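Local atomic coordinates of putatuve endo-xylanase (Clostridium stercorarium, PDB entry 1O8P), a protein that probably binds xylan and cellulose chains as the family 6 carbohydrate-binding module of a putative endo-xylanase, a calcium-binding beta-sandwich. Residues 81-84 / 85-89; 123-126 / 127-131. All coordinates share one frame; numbering follows the deposited sequence.

Overall arrangement
Following the chain from the N terminus, contact 1 comes first: strand 74-82 of the four-stranded antiparallel sheet gives way to a turn, and strand 87-93 follows in the mixed sheet. Contact 2 opens only after contact 1 has closed, where strand 116-125 leaves the four-stranded sheet and strand 128-135 enters the mixed one. The two neither nest nor cross. Both make the same passage between the two sheets of the sandwich, and their strands are neighbours in each: 74-82 beside 116-125, 87-93 beside 128-135. They sit on opposite sides of the chain's centre, their own centres about 24 Å apart.

Contact 1 (81-84 / 85-89); sequences VATQ and NATTI
Val81 and Ile89 make the apolar part of this local contact, reaching toward each other tip to tip across the mouth of the turn, with CG1 of Val81 3.9 Å from CD1 of Ile89. The alpha carbons of the pair are 10.2 Å apart, so side chains rather than backbone bridge the gap between the two strands. Nearer the turn, the methyls of Thr83 and Thr87 come only loosely together, CG2 to CG2 at 4.4 Å.

The polar part centres on the hydroxyl of Thr83. A chi1 of -173° swings OG1 away from the residue's own N, toward the onward chain, where it receives a weak hydrogen bond from the backbone N of Asn85, long at 3.4 Å to OG1 but nearly straight, at 168°. The same OG1 is hydrogen-bonded to the carbonyl O of Pro138, so this buried hydroxyl ties the bend to the chain ahead of strand 140-147.

The two segments run in directions 148° apart, close to antiparallel, as the chain passes from one sheet of the sandwich to the other. Val106 of strand 100-106 touches both Val81 and Thr83, Phe112 lies against Thr83 and Gln84, and Leu133 and Phe135 of strand 128-135 pack on Ile89.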
loop_
_atom_site.group_PDB
_atom_site.type_symbol
_atom_site.label_atom_id
_atom_site.label_comp_id
_atom_site.label_asym_id
_atom_site.label_seq_id
_atom_site.Cartn_x
_atom_site.Cartn_y
_atom_site.Cartn_z
ATOM N N VAL A 81 2.411 -6.028 -6.316
ATOM C CA VAL A 81 2.972 -6.767 -5.169
ATOM C C VAL A 81 3.648 -8.074 -5.626
ATOM O O VAL A 81 3.315 -8.624 -6.673
ATOM C CB VAL A 81 1.888 -7.086 -4.097
ATOM C CG1 VAL A 81 1.381 -5.807 -3.392
ATOM C CG2 VAL A 81 0.731 -7.798 -4.739
ATOM N N ALA A 82 4.629 -8.542 -4.868
ATOM C CA ALA A 82 5.210 -9.881 -5.097
ATOM C C ALA A 82 5.276 -10.579 -3.770
ATOM O O ALA A 82 5.631 -9.948 -2.763
ATOM C CB ALA A 82 6.623 -9.767 -5.657
ATOM N N THR A 83 4.972 -11.881 -3.757
ATOM C CA THR A 83 5.182 -12.684 -2.560
ATOM C C THR A 83 5.277 -14.169 -2.880
ATOM O O THR A 83 4.909 -14.610 -3.978
ATOM C CB THR A 83 4.096 -12.384 -1.474
ATOM O OG1 THR A 83 4.430 -13.062 -0.252
ATOM C CG2 THR A 83 2.701 -12.912 -1.867
ATOM N N GLN A 84 5.789 -14.939 -1.930
ATOM C CA GLN A 84 5.810 -16.396 -2.054
ATOM C C GLN A 84 4.691 -17.122 -1.280
ATOM O O GLN A 84 4.498 -18.301 -1.469
ATOM C CB GLN A 84 7.146 -16.919 -1.558
ATOM C CG GLN A 84 8.247 -16.710 -2.530
ATOM C CD GLN A 84 9.492 -17.403 -2.074
ATOM O OE1 GLN A 84 9.410 -18.446 -1.413
ATOM N NE2 GLN A 84 10.636 -16.873 -2.432
ATOM N N ASN A 85 3.995 -16.429 -0.385
ATOM C CA ASN A 85 2.906 -17.016 0.400
ATOM C C ASN A 85 1.747 -16.021 0.542
ATOM O O ASN A 85 1.980 -14.817 0.640
ATOM C CB ASN A 85 3.391 -17.435 1.783
ATOM C CG ASN A 85 4.464 -18.537 1.720
ATOM O OD1 ASN A 85 5.657 -18.248 1.634
ATOM N ND2 ASN A 85 4.036 -19.800 1.749
ATOM N N ALA A 86 0.516 -16.563 0.578
ATOM C CA ALA A 86 -0.709 -15.786 0.710
ATOM C C ALA A 86 -0.679 -14.888 1.940
ATOM O O ALA A 86 -0.337 -15.318 3.044
ATOM C CB ALA A 86 -1.938 -16.695 0.752
ATOM N N THR A 87 -1.075 -13.639 1.744
ATOM C CA THR A 87 -1.005 -12.664 2.807
ATOM C C THR A 87 -1.997 -11.554 2.516
ATOM O O THR A 87 -2.696 -11.581 1.490
ATOM C CB THR A 87 0.472 -12.198 2.998
ATOM O OG1 THR A 87 0.545 -11.368 4.149
ATOM C CG2 THR A 87 0.945 -11.311 1.864
ATOM N N THR A 88 -2.125 -10.605 3.434
ATOM C CA THR A 88 -3.106 -9.544 3.281
ATOM C C THR A 88 -2.417 -8.225 3.585
ATOM O O THR A 88 -1.440 -8.155 4.391
ATOM C CB THR A 88 -4.280 -9.707 4.266
ATOM O OG1 THR A 88 -3.766 -9.675 5.617
ATOM C CG2 THR A 88 -5.008 -11.046 4.144
ATOM N N ILE A 89 -2.949 -7.181 2.963
ATOM C CA ILE A 89 -2.577 -5.812 3.282
ATOM C C ILE A 89 -3.853 -5.100 3.666
ATOM O O ILE A 89 -4.775 -4.996 2.881
ATOM C CB ILE A 89 -1.918 -5.128 2.048
ATOM C CG1 ILE A 89 -0.792 -6.002 1.472
ATOM C CG2 ILE A 89 -1.508 -3.652 2.371
ATOM C CD1 ILE A 89 -0.222 -5.577 0.110
#

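Contact 2 (123-126 / 127-131); sequences SNTA and GVKDI
Lys129 starts with CG anti to its own carbonyl carbon, and its chain then bends at chi2 (-65°) and again at chi4, which folds the ammonium group back over the turn instead of letting it run straight out. On the other limb, Thr125 has CG2 anti to the backbone N, and this methyl meets the root of the lysine chain: Thr125 CG2 lies 3.9 Å from Lys129 CG, the two side chains crossing at a slant.

At the far end of the lysine, NZ donates a hydrogen bond of 2.8 Å to the carbonyl O of Ala126, approaching almost in line with the C=O bond (164° at the oxygen). A side chain on the outgoing strand thus grips the backbone of the turn.

This turn is one of the sheet-to-sheet connections of the beta-sandwich: Thr125 ends strand 116-125 in the four-stranded sheet, and Val128 begins strand 128-135 in the mixed sheet. Between them Gly127 turns the chain with a positive phi.

The hydroxyl of Thr125 is turned back along its own strand, OG1 donating to the carbonyl O of Ser123 at 2.8 Å, from a position tilted 34° out of the carbonyl plane. Phe70 touches both Thr125 and Lys129 from a neighbouring loop, while Leu101 of strand 100-106 packs on Thr125 and Leu93 of strand 87-93 on Lys129.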
loop_
_atom_site.group_PDB
_atom_site.type_symbol
_atom_site.label_atom_id
_atom_site.label_comp_id
_atom_site.label_asym_id
_atom_site.label_seq_id
_atom_site.Cartn_x
_atom_site.Cartn_y
_atom_site.Cartn_z
ATOM N N SER A 123 -14.383 0.987 1.424
ATOM C CA SER A 123 -15.393 1.985 1.796
ATOM C C SER A 123 -15.056 3.262 1.063
ATOM O O SER A 123 -13.874 3.658 1.011
ATOM C CB SER A 123 -15.346 2.326 3.276
ATOM O OG SER A 123 -15.469 1.181 4.070
ATOM N N ASN A 124 -16.097 3.892 0.515
ATOM C CA ASN A 124 -15.965 5.153 -0.165
ATOM C C ASN A 124 -15.251 6.150 0.730
ATOM O O ASN A 124 -15.747 6.455 1.802
ATOM C CB ASN A 124 -17.347 5.713 -0.544
ATOM C CG ASN A 124 -17.236 7.017 -1.379
ATOM O OD1 ASN A 124 -16.510 7.070 -2.365
ATOM N ND2 ASN A 124 -17.933 8.070 -0.951
ATOM N N THR A 125 -14.115 6.664 0.259
ATOM C CA THR A 125 -13.254 7.571 1.000
ATOM C C THR A 125 -13.041 8.818 0.135
ATOM O O THR A 125 -12.698 8.702 -1.037
ATOM C CB THR A 125 -11.901 6.828 1.215
ATOM O OG1 THR A 125 -12.164 5.615 1.927
ATOM C CG2 THR A 125 -10.898 7.610 2.102
ATOM N N ALA A 126 -13.210 9.989 0.734
ATOM C CA ALA A 126 -13.124 11.278 0.050
ATOM C C ALA A 126 -12.256 12.268 0.848
ATOM O O ALA A 126 -11.937 12.026 2.007
ATOM C CB ALA A 126 -14.541 11.858 -0.156
ATOM N N GLY A 127 -11.844 13.346 0.197
ATOM C CA GLY A 127 -11.018 14.406 0.795
ATOM C C GLY A 127 -9.622 13.934 1.161
ATOM O O GLY A 127 -9.161 12.899 0.688
ATOM N N VAL A 128 -8.964 14.665 2.056
ATOM C CA VAL A 128 -7.564 14.406 2.344
ATOM C C VAL A 128 -7.392 13.522 3.564
ATOM O O VAL A 128 -7.870 13.886 4.659
ATOM C CB VAL A 128 -6.732 15.714 2.481
ATOM C CG1 VAL A 128 -5.243 15.358 2.733
ATOM C CG2 VAL A 128 -6.872 16.537 1.190
ATOM N N LYS A 129 -6.714 12.371 3.364
ATOM C CA LYS A 129 -6.525 11.369 4.401
ATOM C C LYS A 129 -5.085 10.880 4.527
ATOM O O LYS A 129 -4.320 10.851 3.562
ATOM C CB LYS A 129 -7.412 10.122 4.176
ATOM C CG LYS A 129 -8.931 10.335 4.063
ATOM C CD LYS A 129 -9.573 10.845 5.334
ATOM C CE LYS A 129 -11.112 10.658 5.310
ATOM N NZ LYS A 129 -11.810 11.954 4.839
ATOM N N ASP A 130 -4.740 10.455 5.737
ATOM C CA ASP A 130 -3.550 9.667 5.975
ATOM C C ASP A 130 -3.857 8.204 5.822
ATOM O O ASP A 130 -4.778 7.693 6.469
ATOM C CB ASP A 130 -3.002 9.927 7.361
ATOM C CG ASP A 130 -2.537 11.364 7.537
ATOM O OD1 ASP A 130 -2.398 12.158 6.558
ATOM O OD2 ASP A 130 -2.337 11.796 8.661
ATOM N N ILE A 131 -3.083 7.531 4.969
ATOM C CA ILE A 131 -3.314 6.106 4.668
ATOM C C ILE A 131 -2.235 5.232 5.290
ATOM O O ILE A 131 -1.030 5.503 5.182
ATOM C CB ILE A 131 -3.411 5.821 3.124
ATOM C CG1 ILE A 131 -4.653 6.480 2.539
ATOM C CG2 ILE A 131 -3.537 4.275 2.837
ATOM C CD1 ILE A 131 -6.014 5.826 3.019
#